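Local coordinates for 6b protein (Agrobacterium vitis, PDB 3AQ2), which disturbs plant cell proliferation as an Agrobacterium toxin with an ADP-ribosylation fold, probably by acting on the plant's microRNA machinery, at residues E72-L77 with L83-S88; T96-W101 with D149-Q154. One frame throughout, in Å; residues are numbered along the deposited sequence.

Interaction 1 (E72-L77 with L83-S88)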
ATOM      1  N   GLU A  72       0.848  -8.930 -10.958  1.00 15.29           N
ATOM      2  CA  GLU A  72      -0.354  -9.690 -10.572  1.00 17.26           C
ATOM      3  C   GLU A  72      -0.053 -10.848  -9.626  1.00 17.12           C
ATOM      4  O   GLU A  72      -0.836 -11.115  -8.722  1.00 17.98           O
ATOM      5  CB  GLU A  72      -1.202 -10.184 -11.758  1.00 18.54           C
ATOM      6  CG  GLU A  72      -2.636 -10.542 -11.297  1.00 19.94           C
ATOM      7  CD  GLU A  72      -3.548 -11.099 -12.381  1.00 20.74           C
ATOM      8  OE1 GLU A  72      -3.139 -11.168 -13.565  1.00 24.20           O
ATOM      9  OE2 GLU A  72      -4.690 -11.480 -12.028  1.00 22.92           O
ATOM     10  N   VAL A  73       1.090 -11.500  -9.806  1.00 16.78           N
ATOM     11  CA  VAL A  73       1.451 -12.612  -8.912  1.00 17.06           C
ATOM     12  C   VAL A  73       1.602 -12.108  -7.472  1.00 16.25           C
ATOM     13  O   VAL A  73       1.043 -12.690  -6.533  1.00 16.29           O
ATOM     14  CB  VAL A  73       2.703 -13.372  -9.408  1.00 18.00           C
ATOM     15  CG1 VAL A  73       3.133 -14.429  -8.385  1.00 19.41           C
ATOM     16  CG2 VAL A  73       2.402 -14.035 -10.743  1.00 19.54           C
ATOM     17  N   THR A  74       2.309 -10.993  -7.317  1.00 14.89           N
ATOM     18  CA  THR A  74       2.496 -10.370  -6.008  1.00 14.03           C
ATOM     19  C   THR A  74       1.168  -9.893  -5.432  1.00 13.63           C
ATOM     20  O   THR A  74       0.911 -10.050  -4.239  1.00 12.92           O
ATOM     21  CB  THR A  74       3.519  -9.223  -6.107  1.00 13.41           C
ATOM     22  OG1 THR A  74       4.772  -9.770  -6.529  1.00 14.79           O
ATOM     23  CG2 THR A  74       3.695  -8.509  -4.771  1.00 13.64           C
ATOM     24  N   ALA A  75       0.315  -9.330  -6.289  1.00 13.62           N
ATOM     25  CA  ALA A  75      -1.014  -8.879  -5.857  1.00 14.01           C
ATOM     26  C   ALA A  75      -1.795 -10.037  -5.214  1.00 14.96           C
ATOM     27  O   ALA A  75      -2.366  -9.882  -4.134  1.00 14.98           O
ATOM     28  CB  ALA A  75      -1.779  -8.291  -7.041  1.00 13.71           C
ATOM     29  N   GLN A  76      -1.783 -11.195  -5.869  1.00 16.27           N
ATOM     30  CA  GLN A  76      -2.523 -12.362  -5.394  1.00 18.00           C
ATOM     31  C   GLN A  76      -1.922 -12.862  -4.082  1.00 17.86           C
ATOM     32  O   GLN A  76      -2.648 -13.103  -3.116  1.00 18.26           O
ATOM     33  CB  GLN A  76      -2.518 -13.459  -6.463  1.00 19.00           C
ATOM     34  CG  GLN A  76      -3.636 -14.480  -6.318  1.00 24.71           C
ATOM     35  CD  GLN A  76      -3.958 -15.175  -7.629  1.00 29.45           C
ATOM     36  OE1 GLN A  76      -4.090 -14.529  -8.678  1.00 32.14           O
ATOM     37  NE2 GLN A  76      -4.091 -16.498  -7.579  1.00 32.61           N
ATOM     38  N   LEU A  77      -0.598 -13.004  -4.048  1.00 18.03           N
ATOM     39  CA  LEU A  77       0.101 -13.461  -2.843  1.00 18.65           C
ATOM     40  C   LEU A  77      -0.196 -12.546  -1.663  1.00 18.43           C
ATOM     41  O   LEU A  77      -0.523 -13.010  -0.576  1.00 18.61           O
ATOM     42  CB  LEU A  77       1.614 -13.523  -3.072  1.00 19.44           C
ATOM     43  CG  LEU A  77       2.482 -13.849  -1.845  1.00 20.74           C
ATOM     44  CD1 LEU A  77       2.379 -15.330  -1.467  1.00 24.58           C
ATOM     45  CD2 LEU A  77       3.928 -13.446  -2.095  1.00 23.18           C
ATOM     46  N   LEU A  83      -0.309  -9.622   3.324  1.00 13.40           N
ATOM     47  CA  LEU A  83       1.108  -9.272   3.293  1.00 12.77           C
ATOM     48  C   LEU A  83       1.332  -7.976   2.539  1.00 12.22           C
ATOM     49  O   LEU A  83       0.576  -7.634   1.628  1.00 12.26           O
ATOM     50  CB  LEU A  83       1.933 -10.376   2.633  1.00 12.38           C
ATOM     51  CG  LEU A  83       1.848 -11.771   3.258  1.00 13.94           C
ATOM     52  CD1 LEU A  83       2.461 -12.831   2.350  1.00 16.80           C
ATOM     53  CD2 LEU A  83       2.506 -11.782   4.634  1.00 13.59           C
ATOM     54  N   LEU A  84       2.382  -7.267   2.927  1.00 12.13           N
ATOM     55  CA  LEU A  84       2.827  -6.108   2.178  1.00 11.78           C
ATOM     56  C   LEU A  84       4.303  -6.315   1.805  1.00 11.55           C
ATOM     57  O   LEU A  84       5.105  -6.677   2.666  1.00 10.76           O
ATOM     58  CB  LEU A  84       2.649  -4.859   3.027  1.00 12.33           C
ATOM     59  CG  LEU A  84       2.780  -3.524   2.294  1.00 13.42           C
ATOM     60  CD1 LEU A  84       1.584  -3.281   1.351  1.00 14.51           C
ATOM     61  CD2 LEU A  84       2.924  -2.406   3.296  1.00 15.07           C
ATOM     62  N   PRO A  85       4.657  -6.109   0.514  1.00 11.20           N
ATOM     63  CA  PRO A  85       6.048  -6.288   0.082  1.00 11.49           C
ATOM     64  C   PRO A  85       6.883  -5.025   0.256  1.00 11.14           C
ATOM     65  O   PRO A  85       6.346  -3.912   0.245  1.00 11.17           O
ATOM     66  CB  PRO A  85       5.910  -6.564  -1.416  1.00 11.55           C
ATOM     67  CG  PRO A  85       4.724  -5.752  -1.831  1.00 10.72           C
ATOM     68  CD  PRO A  85       3.780  -5.714  -0.611  1.00 10.85           C
ATOM     69  N   SER A  86       8.192  -5.197   0.411  1.00 11.20           N
ATOM     70  CA  SER A  86       9.095  -4.077   0.186  1.00 10.52           C
ATOM     71  C   SER A  86       9.169  -3.831  -1.324  1.00 10.73           C
ATOM     72  O   SER A  86       8.981  -4.757  -2.135  1.00 10.60           O
ATOM     73  CB  SER A  86      10.494  -4.374   0.732  1.00 11.90           C
ATOM     74  OG  SER A  86      11.034  -5.503   0.063  1.00 12.72           O
ATOM     75  N   ASN A  87       9.414  -2.579  -1.696  1.00  9.92           N
ATOM     76  CA  ASN A  87       9.659  -2.226  -3.097  1.00 10.28           C
ATOM     77  C   ASN A  87      10.879  -1.314  -3.235  1.00 11.41           C
ATOM     78  O   ASN A  87      11.044  -0.612  -4.235  1.00 11.63           O
ATOM     79  CB  ASN A  87       8.415  -1.601  -3.745  1.00 10.05           C
ATOM     80  CG  ASN A  87       7.885  -0.420  -2.973  1.00  9.35           C
ATOM     81  OD1 ASN A  87       8.554   0.094  -2.065  1.00  9.53           O
ATOM     82  ND2 ASN A  87       6.674   0.033  -3.333  1.00 10.04           N
ATOM     83  N   SER A  88      11.724  -1.332  -2.207  1.00 11.64           N
ATOM     84  CA  SER A  88      12.930  -0.530  -2.160  1.00 13.46           C
ATOM     85  C   SER A  88      13.886  -1.234  -1.191  1.00 13.68           C
ATOM     86  O   SER A  88      13.435  -2.029  -0.360  1.00 13.71           O
ATOM     87  CB  SER A  88      12.563   0.878  -1.664  1.00 13.98           C
ATOM     88  OG  SER A  88      13.419   1.859  -2.222  1.00 18.31           O
TER

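Interaction 2 (T96-W101 with D149-Q154)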
ATOM      1  N   THR A  96       1.790   5.576  -2.586  1.00  8.79           N
ATOM      2  CA  THR A  96       1.422   6.904  -3.071  1.00  9.41           C
ATOM      3  C   THR A  96      -0.078   7.136  -3.032  1.00  9.67           C
ATOM      4  O   THR A  96      -0.857   6.189  -3.151  1.00 10.34           O
ATOM      5  CB  THR A  96       1.963   7.156  -4.514  1.00  9.67           C
ATOM      6  OG1 THR A  96       1.627   8.497  -4.930  1.00 10.17           O
ATOM      7  CG2 THR A  96       1.410   6.124  -5.533  1.00  9.49           C
ATOM      8  N   ALA A  97      -0.460   8.401  -2.885  1.00  9.80           N
ATOM      9  CA  ALA A  97      -1.843   8.818  -3.014  1.00 10.50           C
ATOM     10  C   ALA A  97      -2.309   8.817  -4.485  1.00 10.99           C
ATOM     11  O   ALA A  97      -3.518   8.879  -4.737  1.00 11.36           O
ATOM     12  CB  ALA A  97      -2.051  10.207  -2.373  1.00 11.74           C
ATOM     13  N   MET A  98      -1.376   8.757  -5.441  1.00 10.89           N
ATOM     14  CA  MET A  98      -1.757   8.735  -6.873  1.00 11.41           C
ATOM     15  C   MET A  98      -2.541   7.460  -7.120  1.00 10.58           C
ATOM     16  O   MET A  98      -1.989   6.375  -6.938  1.00 10.23           O
ATOM     17  CB  MET A  98      -0.533   8.712  -7.777  1.00 11.57           C
ATOM     18  CG  MET A  98       0.270   9.979  -7.781  1.00 12.73           C
ATOM     19  SD  MET A  98       1.462   9.828  -9.129  1.00 15.13           S
ATOM     20  CE  MET A  98       2.085  11.505  -9.196  1.00 17.29           C
ATOM     21  N   PRO A  99      -3.827   7.581  -7.505  1.00 10.70           N
ATOM     22  CA  PRO A  99      -4.646   6.387  -7.682  1.00 10.59           C
ATOM     23  C   PRO A  99      -4.313   5.656  -8.990  1.00 10.34           C
ATOM     24  O   PRO A  99      -3.657   6.224  -9.874  1.00 10.65           O
ATOM     25  CB  PRO A  99      -6.070   6.943  -7.707  1.00 11.22           C
ATOM     26  CG  PRO A  99      -5.922   8.292  -8.311  1.00 11.44           C
ATOM     27  CD  PRO A  99      -4.599   8.809  -7.782  1.00 11.03           C
ATOM     28  N   PRO A 100      -4.751   4.395  -9.111  1.00 10.84           N
ATOM     29  CA  PRO A 100      -4.367   3.580 -10.273  1.00 10.62           C
ATOM     30  C   PRO A 100      -4.784   4.118 -11.650  1.00 10.78           C
ATOM     31  O   PRO A 100      -4.236   3.678 -12.661  1.00 11.80           O
ATOM     32  CB  PRO A 100      -5.037   2.219  -9.988  1.00 11.60           C
ATOM     33  CG  PRO A 100      -5.323   2.218  -8.532  1.00 12.54           C
ATOM     34  CD  PRO A 100      -5.555   3.635  -8.133  1.00 11.28           C
ATOM     35  N   TRP A 101      -5.735   5.056 -11.692  1.00 10.21           N
ATOM     36  CA  TRP A 101      -6.199   5.641 -12.958  1.00 10.65           C
ATOM     37  C   TRP A 101      -5.578   7.000 -13.270  1.00 10.80           C
ATOM     38  O   TRP A 101      -5.934   7.614 -14.278  1.00 11.24           O
ATOM     39  CB  TRP A 101      -7.729   5.791 -12.954  1.00 11.34           C
ATOM     40  CG  TRP A 101      -8.237   6.574 -11.762  1.00 11.45           C
ATOM     41  CD1 TRP A 101      -8.361   7.940 -11.650  1.00 12.70           C
ATOM     42  CD2 TRP A 101      -8.666   6.027 -10.512  1.00 11.57           C
ATOM     43  NE1 TRP A 101      -8.843   8.267 -10.400  1.00 12.94           N
ATOM     44  CE2 TRP A 101      -9.037   7.112  -9.683  1.00 13.68           C
ATOM     45  CE3 TRP A 101      -8.788   4.720 -10.015  1.00 12.84           C
ATOM     46  CZ2 TRP A 101      -9.514   6.929  -8.379  1.00 12.85           C
ATOM     47  CZ3 TRP A 101      -9.248   4.541  -8.698  1.00 12.58           C
ATOM     48  CH2 TRP A 101      -9.620   5.641  -7.910  1.00 12.92           C
ATOM     49  N   ASP A 149       3.955  15.192  -5.524  1.00 13.40           N
ATOM     50  CA  ASP A 149       3.911  15.438  -6.966  1.00 14.25           C
ATOM     51  C   ASP A 149       2.609  16.141  -7.328  1.00 14.89           C
ATOM     52  O   ASP A 149       1.561  15.857  -6.739  1.00 15.42           O
ATOM     53  CB  ASP A 149       4.003  14.129  -7.759  1.00 13.89           C
ATOM     54  CG  ASP A 149       5.342  13.424  -7.603  1.00 14.72           C
ATOM     55  OD1 ASP A 149       6.353  14.076  -7.241  1.00 16.77           O
ATOM     56  OD2 ASP A 149       5.380  12.210  -7.872  1.00 14.88           O
ATOM     57  N   VAL A 150       2.669  17.033  -8.317  1.00 14.94           N
ATOM     58  CA  VAL A 150       1.494  17.777  -8.748  1.00 16.07           C
ATOM     59  C   VAL A 150       1.152  17.356 -10.177  1.00 16.25           C
ATOM     60  O   VAL A 150       1.980  17.491 -11.072  1.00 17.32           O
ATOM     61  CB  VAL A 150       1.745  19.301  -8.669  1.00 16.62           C
ATOM     62  CG1 VAL A 150       0.576  20.098  -9.273  1.00 17.76           C
ATOM     63  CG2 VAL A 150       2.031  19.721  -7.229  1.00 18.39           C
ATOM     64  N   ILE A 151      -0.059  16.838 -10.370  1.00 16.35           N
ATOM     65  CA  ILE A 151      -0.548  16.432 -11.689  1.00 16.96           C
ATOM     66  C   ILE A 151      -1.915  17.069 -11.905  1.00 17.85           C
ATOM     67  O   ILE A 151      -2.778  16.988 -11.033  1.00 17.48           O
ATOM     68  CB  ILE A 151      -0.655  14.880 -11.783  1.00 16.52           C
ATOM     69  CG1 ILE A 151       0.733  14.218 -11.759  1.00 16.69           C
ATOM     70  CG2 ILE A 151      -1.457  14.443 -13.019  1.00 16.38           C
ATOM     71  CD1 ILE A 151       1.532  14.377 -13.049  1.00 18.11           C
ATOM     72  N   ARG A 152      -2.108  17.702 -13.069  1.00 18.79           N
ATOM     73  CA  ARG A 152      -3.354  18.399 -13.402  1.00 20.67           C
ATOM     74  C   ARG A 152      -3.783  19.304 -12.242  1.00 20.09           C
ATOM     75  O   ARG A 152      -4.964  19.368 -11.881  1.00 21.08           O
ATOM     76  CB  ARG A 152      -4.470  17.413 -13.812  1.00 20.60           C
ATOM     77  CG  ARG A 152      -4.142  16.561 -15.052  1.00 22.20           C
ATOM     78  CD  ARG A 152      -5.329  15.687 -15.531  1.00 22.10           C
ATOM     79  NE  ARG A 152      -5.549  14.484 -14.720  1.00 22.08           N
ATOM     80  CZ  ARG A 152      -4.887  13.331 -14.842  1.00 24.24           C
ATOM     81  NH1 ARG A 152      -3.933  13.172 -15.753  1.00 25.32           N
ATOM     82  NH2 ARG A 152      -5.194  12.313 -14.051  1.00 24.31           N
ATOM     83  N   GLY A 153      -2.796  19.985 -11.658  1.00 19.38           N
ATOM     84  CA  GLY A 153      -3.024  21.003 -10.635  1.00 19.88           C
ATOM     85  C   GLY A 153      -3.317  20.493  -9.236  1.00 19.31           C
ATOM     86  O   GLY A 153      -3.619  21.292  -8.342  1.00 20.35           O
ATOM     87  N   GLN A 154      -3.209  19.179  -9.047  1.00 17.55           N
ATOM     88  CA  GLN A 154      -3.532  18.535  -7.772  1.00 16.55           C
ATOM     89  C   GLN A 154      -2.312  17.867  -7.166  1.00 15.24           C
ATOM     90  O   GLN A 154      -1.520  17.244  -7.877  1.00 14.07           O
ATOM     91  CB  GLN A 154      -4.619  17.471  -7.976  1.00 17.10           C
ATOM     92  CG  GLN A 154      -5.905  17.994  -8.607  1.00 19.84           C
ATOM     93  CD  GLN A 154      -6.825  18.681  -7.625  1.00 24.08           C
ATOM     94  OE1 GLN A 154      -6.498  18.852  -6.449  1.00 26.08           O
ATOM     95  NE2 GLN A 154      -7.995  19.084  -8.107  1.00 27.60           N
TER

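Interaction 1 (E72-L77 with L83-S88)
Leu-77 and Thr-74, one turn apart on helix 72-81, pack against Leu-83 and Pro-85 of strand 83-85 in a helix-to-strand connection, the chain turning back from the helix so that the strand passes beside it. CG of Leu-77 lies 4.3 Å from CD1 of Leu-83, and the same methyl rests 4.2 Å from Leu-77 O. Leu-83 turns its CG beside its own backbone N (chi1 -58°), and chi2 of 168° sets CD1 anti to CA, bringing this methyl to Leu-77; both leucines offer branched, methyl-bearing ends. Within the ADP-ribosylation fold the alternation of the strand does the sorting: Leu-83 and Pro-85 face the helix, whereas Leu-84 starts away from it and touches Val-68 and Ile-137 of the mixed sheet. Farther along, CG of the Pro-85 ring approaches Thr-74 CG2 at 4.2 Å, the two side chains slanting past one another; proline has no N-H to offer a sheet partner but gives a compact apolar ring. Thr-74 suits this buried place with two different branches: CG2, anti to the backbone N, gives the proline a methyl, while OG1 is hydrogen-bonded to Asp-71 OD1. Phe-121 touches both Thr-74 and Pro-85, and Leu-192 touches both Leu-77 and Pro-85.

Interaction 2 (T96-W101 with D149-Q154)
Met-98 reaches from the loop after strand 93-96 to the end of strand 143-151, where its terminal methyl meets Asp-149 and Ile-151. The two residues alternate with Val-150, which points away, and therefore present their side chains on the same side of the strand. The methionine leaves its backbone with CG beside the N (chi1 -69°) and then runs extended through SD, which carries CE to the strand; an unbranched, flexible chain suits such a span. It meets Asp-149 at about a right angle, with CE 3.6 Å from Asp-149 CB and also 3.6 Å from OD2, a van der Waals approach to the flank of the acid. On Ile-151 the same methyl touches CG1, 4.0 Å away, an apolar contact with the methylene of the longer branch.

The carboxylate finds its charge partner elsewhere: Asp-149 OD1 forms a salt bridge with Arg-147 NE, two residues earlier on the strand. The start of the methionine's loop is shaped by an ST turn, in which Thr-96 OG1 accepts the backbone N-H of Met-98 at 3.1 Å and a nearly straight 171°. A threonine fits this place, since its hydroxyl oxygen can both take this N-H and hydrogen-bond to Gly-157 O. From Ile-151 to Gln-154 a type I' turn reverses the chain, with positive phi at Arg-152 and at Gly-153, a conformation that a residue without a side chain, as at Gly-153, adopts easily. The turn joins the strand to 154-161, the middle strand of the three-stranded antiparallel sheet, whose Tyr-156 and Trp-158 also touch Met-98, while farther down the loop Trp-101 packs against helix 20-38.

Along the chain the contacts come in series, interaction 1 closing before interaction 2 opens, and both belong to a single RolB/RolC family region. Their centres are 22 Å apart and their nearest atoms about 7 Å, without touching. Interaction 1 lies deeper, its centre about 9 Å from the centre of the chain, and joins a helix to the two-stranded sheet; interaction 2, its centre at about 15 Å, joins a loop to the edge of the three-stranded one. Strand 93-96 connects them: Pro-85 O and Asn-87 OD1 hydrogen-bond to Thr-93 OG1 and Val-94 N, and Thr-96, last residue of that strand, opens segment 96-101. Side chains from both pack on strand 66-70, which borders each.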